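Local coordinates for HNH nuclease domain-containing protein (Streptomyces coelicolor, PDB 5ZMO), which binds phosphorothioated DNA through this sulfur-binding domain and, as a type IV restriction enzyme, probably cleaves such DNA with its HNH nuclease domain, at residues L27-I37 against A136-F145. Sequence-based numbering, arbitrary orientation.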
# COMPACT_ATOMS: atom_id res chain seq x y z
N LEU A 27 4.22 9.78 2.01
CA LEU A 27 4.73 8.46 1.63
C LEU A 27 3.74 7.30 1.89
O LEU A 27 4.05 6.12 1.52
CB LEU A 27 6.06 8.18 2.27
CG LEU A 27 7.17 9.14 1.79
CD1 LEU A 27 8.33 9.05 2.76
CD2 LEU A 27 7.63 8.84 0.36
N HIS A 28 2.54 7.64 2.32
CA HIS A 28 1.51 6.65 2.77
C HIS A 28 1.16 5.64 1.69
O HIS A 28 1.26 4.43 1.88
CB HIS A 28 0.28 7.33 3.25
CG HIS A 28 0.51 8.29 4.38
ND1 HIS A 28 1.30 9.41 4.24
CD2 HIS A 28 0.01 8.33 5.63
CE1 HIS A 28 1.33 10.06 5.38
NE2 HIS A 28 0.54 9.45 6.24
N ARG A 29 0.81 6.14 0.49
CA ARG A 29 0.46 5.27 -0.63
C ARG A 29 1.62 4.48 -1.14
O ARG A 29 1.46 3.27 -1.36
CB ARG A 29 -0.35 6.04 -1.70
CG ARG A 29 -1.81 6.16 -1.29
CD ARG A 29 -2.58 6.97 -2.34
NE ARG A 29 -2.34 8.39 -2.21
CZ ARG A 29 -2.62 9.29 -3.19
NH1 ARG A 29 -2.36 10.57 -3.02
NH2 ARG A 29 -3.11 8.89 -4.36
N PRO A 30 2.80 5.12 -1.37
CA PRO A 30 3.98 4.40 -1.74
C PRO A 30 4.36 3.26 -0.78
O PRO A 30 4.70 2.14 -1.28
CB PRO A 30 5.07 5.49 -1.80
CG PRO A 30 4.25 6.71 -2.28
CD PRO A 30 2.99 6.57 -1.55
N VAL A 31 4.23 3.52 0.50
CA VAL A 31 4.57 2.45 1.49
C VAL A 31 3.56 1.27 1.40
O VAL A 31 3.95 0.12 1.35
CB VAL A 31 4.66 3.01 2.91
CG1 VAL A 31 4.61 1.92 3.99
CG2 VAL A 31 5.89 3.86 3.05
N LEU A 32 2.27 1.54 1.39
CA LEU A 32 1.31 0.46 1.28
C LEU A 32 1.42 -0.31 -0.01
O LEU A 32 1.37 -1.61 0.01
CB LEU A 32 -0.11 0.99 1.54
CG LEU A 32 -1.17 -0.10 1.64
CD1 LEU A 32 -0.88 -1.11 2.68
CD2 LEU A 32 -2.52 0.57 1.89
N LEU A 33 1.62 0.41 -1.14
CA LEU A 33 1.84 -0.30 -2.42
C LEU A 33 3.08 -1.18 -2.39
O LEU A 33 3.03 -2.32 -2.86
CB LEU A 33 1.96 0.64 -3.63
CG LEU A 33 0.62 1.27 -3.96
CD1 LEU A 33 0.83 2.49 -4.85
CD2 LEU A 33 -0.30 0.31 -4.60
N LEU A 34 4.21 -0.63 -1.95
CA LEU A 34 5.44 -1.51 -1.85
C LEU A 34 5.25 -2.75 -0.98
O LEU A 34 5.70 -3.87 -1.33
CB LEU A 34 6.62 -0.67 -1.35
CG LEU A 34 7.35 0.22 -2.34
CD1 LEU A 34 8.35 1.09 -1.60
CD2 LEU A 34 8.08 -0.63 -3.34
N TRP A 35 4.54 -2.59 0.12
CA TRP A 35 4.27 -3.69 1.04
C TRP A 35 3.41 -4.69 0.31
O TRP A 35 3.70 -5.91 0.34
CB TRP A 35 3.61 -3.21 2.31
CG TRP A 35 3.24 -4.30 3.21
CD1 TRP A 35 4.06 -4.99 4.09
CD2 TRP A 35 1.94 -4.90 3.35
NE1 TRP A 35 3.36 -5.95 4.74
CE2 TRP A 35 2.06 -5.94 4.31
CE3 TRP A 35 0.69 -4.69 2.73
CZ2 TRP A 35 0.99 -6.72 4.69
CZ3 TRP A 35 -0.39 -5.48 3.13
CH2 TRP A 35 -0.22 -6.48 4.07
N ALA A 36 2.35 -4.20 -0.35
CA ALA A 36 1.44 -5.13 -1.08
C ALA A 36 2.14 -5.91 -2.23
O ALA A 36 1.84 -7.08 -2.48
CB ALA A 36 0.24 -4.40 -1.62
N ILE A 37 3.12 -5.29 -2.89
CA ILE A 37 3.87 -5.98 -3.94
C ILE A 37 4.69 -7.06 -3.30
O ILE A 37 4.78 -8.21 -3.81
CB ILE A 37 4.71 -5.01 -4.79
CG1 ILE A 37 3.80 -4.11 -5.62
CG2 ILE A 37 5.67 -5.81 -5.68
CD1 ILE A 37 4.49 -2.84 -6.14
N ALA A 136 7.71 -2.48 -11.19
CA ALA A 136 6.79 -1.65 -10.39
C ALA A 136 7.39 -1.26 -9.00
O ALA A 136 7.28 -0.10 -8.59
CB ALA A 136 5.42 -2.30 -10.22
N ALA A 137 8.01 -2.20 -8.29
CA ALA A 137 8.56 -1.89 -6.95
C ALA A 137 9.81 -0.92 -7.11
O ALA A 137 9.93 0.08 -6.40
CB ALA A 137 8.97 -3.16 -6.24
N ALA A 138 10.64 -1.18 -8.11
CA ALA A 138 11.83 -0.34 -8.44
C ALA A 138 11.41 1.06 -8.81
O ALA A 138 12.02 2.02 -8.39
CB ALA A 138 12.65 -0.93 -9.55
N GLY A 139 10.35 1.18 -9.58
CA GLY A 139 9.80 2.49 -9.90
C GLY A 139 9.40 3.27 -8.68
O GLY A 139 9.68 4.48 -8.56
N LEU A 140 8.70 2.63 -7.74
CA LEU A 140 8.33 3.33 -6.48
C LEU A 140 9.54 3.70 -5.65
O LEU A 140 9.60 4.75 -5.06
CB LEU A 140 7.38 2.49 -5.63
CG LEU A 140 5.97 2.38 -6.12
CD1 LEU A 140 5.19 1.27 -5.45
CD2 LEU A 140 5.28 3.72 -5.84
N ILE A 141 10.52 2.82 -5.59
CA ILE A 141 11.72 3.08 -4.84
C ILE A 141 12.52 4.23 -5.45
O ILE A 141 13.00 5.09 -4.69
CB ILE A 141 12.60 1.81 -4.72
CG1 ILE A 141 11.95 0.87 -3.70
CG2 ILE A 141 14.00 2.14 -4.24
CD1 ILE A 141 12.43 -0.57 -3.78
N ALA A 142 12.59 4.29 -6.78
CA ALA A 142 13.35 5.36 -7.45
C ALA A 142 12.70 6.68 -7.23
O ALA A 142 13.39 7.69 -7.00
CB ALA A 142 13.48 5.13 -8.94
N ARG A 143 11.38 6.71 -7.24
CA ARG A 143 10.70 7.97 -7.08
C ARG A 143 10.62 8.48 -5.64
O ARG A 143 10.65 9.68 -5.41
CB ARG A 143 9.29 7.89 -7.71
CG ARG A 143 8.57 9.20 -7.76
CD ARG A 143 7.23 9.09 -8.48
NE ARG A 143 7.32 8.84 -9.91
CZ ARG A 143 6.25 8.64 -10.69
NH1 ARG A 143 5.00 8.65 -10.18
NH2 ARG A 143 6.41 8.43 -12.00
N TYR A 144 10.39 7.59 -4.68
CA TYR A 144 10.11 7.98 -3.29
C TYR A 144 11.17 7.63 -2.25
O TYR A 144 11.08 8.11 -1.15
CB TYR A 144 8.78 7.34 -2.85
CG TYR A 144 7.65 7.80 -3.73
CD1 TYR A 144 7.26 9.13 -3.71
CD2 TYR A 144 7.05 6.94 -4.66
CE1 TYR A 144 6.24 9.59 -4.56
CE2 TYR A 144 6.03 7.40 -5.51
CZ TYR A 144 5.65 8.72 -5.43
OH TYR A 144 4.63 9.15 -6.25
N PHE A 145 12.07 6.68 -2.56
CA PHE A 145 13.08 6.19 -1.61
C PHE A 145 14.39 6.15 -2.35
O PHE A 145 15.09 5.13 -2.35
CB PHE A 145 12.71 4.80 -1.07
CG PHE A 145 11.50 4.81 -0.28
CD1 PHE A 145 11.51 5.32 0.99
CD2 PHE A 145 10.29 4.32 -0.82
CE1 PHE A 145 10.33 5.41 1.70
CE2 PHE A 145 9.11 4.41 -0.10
CZ PHE A 145 9.14 4.93 1.18
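Pro30 and Tyr144 meet in a CH-pi contact: Pro30 CG stands 3.7 Å from the centroid of the Tyr144 ring, only 12° off the ring normal. The opposite face is covered by Arg143 CG, and Tyr144 OH lies at the edge of the Arg143 guanidinium, in its plane. Proline suits the first turn of helix 28-41, where its missing N-H costs little and its rigid CH groups can rest on an aromatic face. A leucine in place of Tyr144 has no ring to offer Pro30 CG, and the gap between Pro30 and the Arg143 chain would probably be poorly filled, letting both shift. Leu27 CD2 reaches Tyr144 CB at 3.7 Å, its side chain sliding past in the opposite direction. Just beyond the helix end, Phe145 offers a broad apolar ring: Val31 CG2 comes to its edge, 3.9 Å from CZ, while Leu34 CD1 approaches CE2 obliquely at 3.7 Å.

Farther along, Leu140 is a knob in a hole formed by Pro30, Leu33, Leu34 and Ile37, which its branched methyls suit. With its CG anti to the carbonyl carbon (chi1 -74°), it carries CD1 to 3.8 Å from Leu33 CB and 3.9 Å from Leu34 CG. Leu34 answers by placing CD2 4.0 Å from Ala137 CB; the small alanine lets the backbones draw close, with the CA atoms of Leu34 and Ala137 6.0 Å apart. Ile37 CD1 continues the seam onto Ala136.

Near the bound DNA, His28 and Arg29 of helix 28-41 contact a modified group of the ligand, so packing against helix 130-144 may steady them. The helices run nearly antiparallel, at 152°. With no hydrogen bond between the segments, attachment depends on shape fit and the burial of methyl and ring carbons.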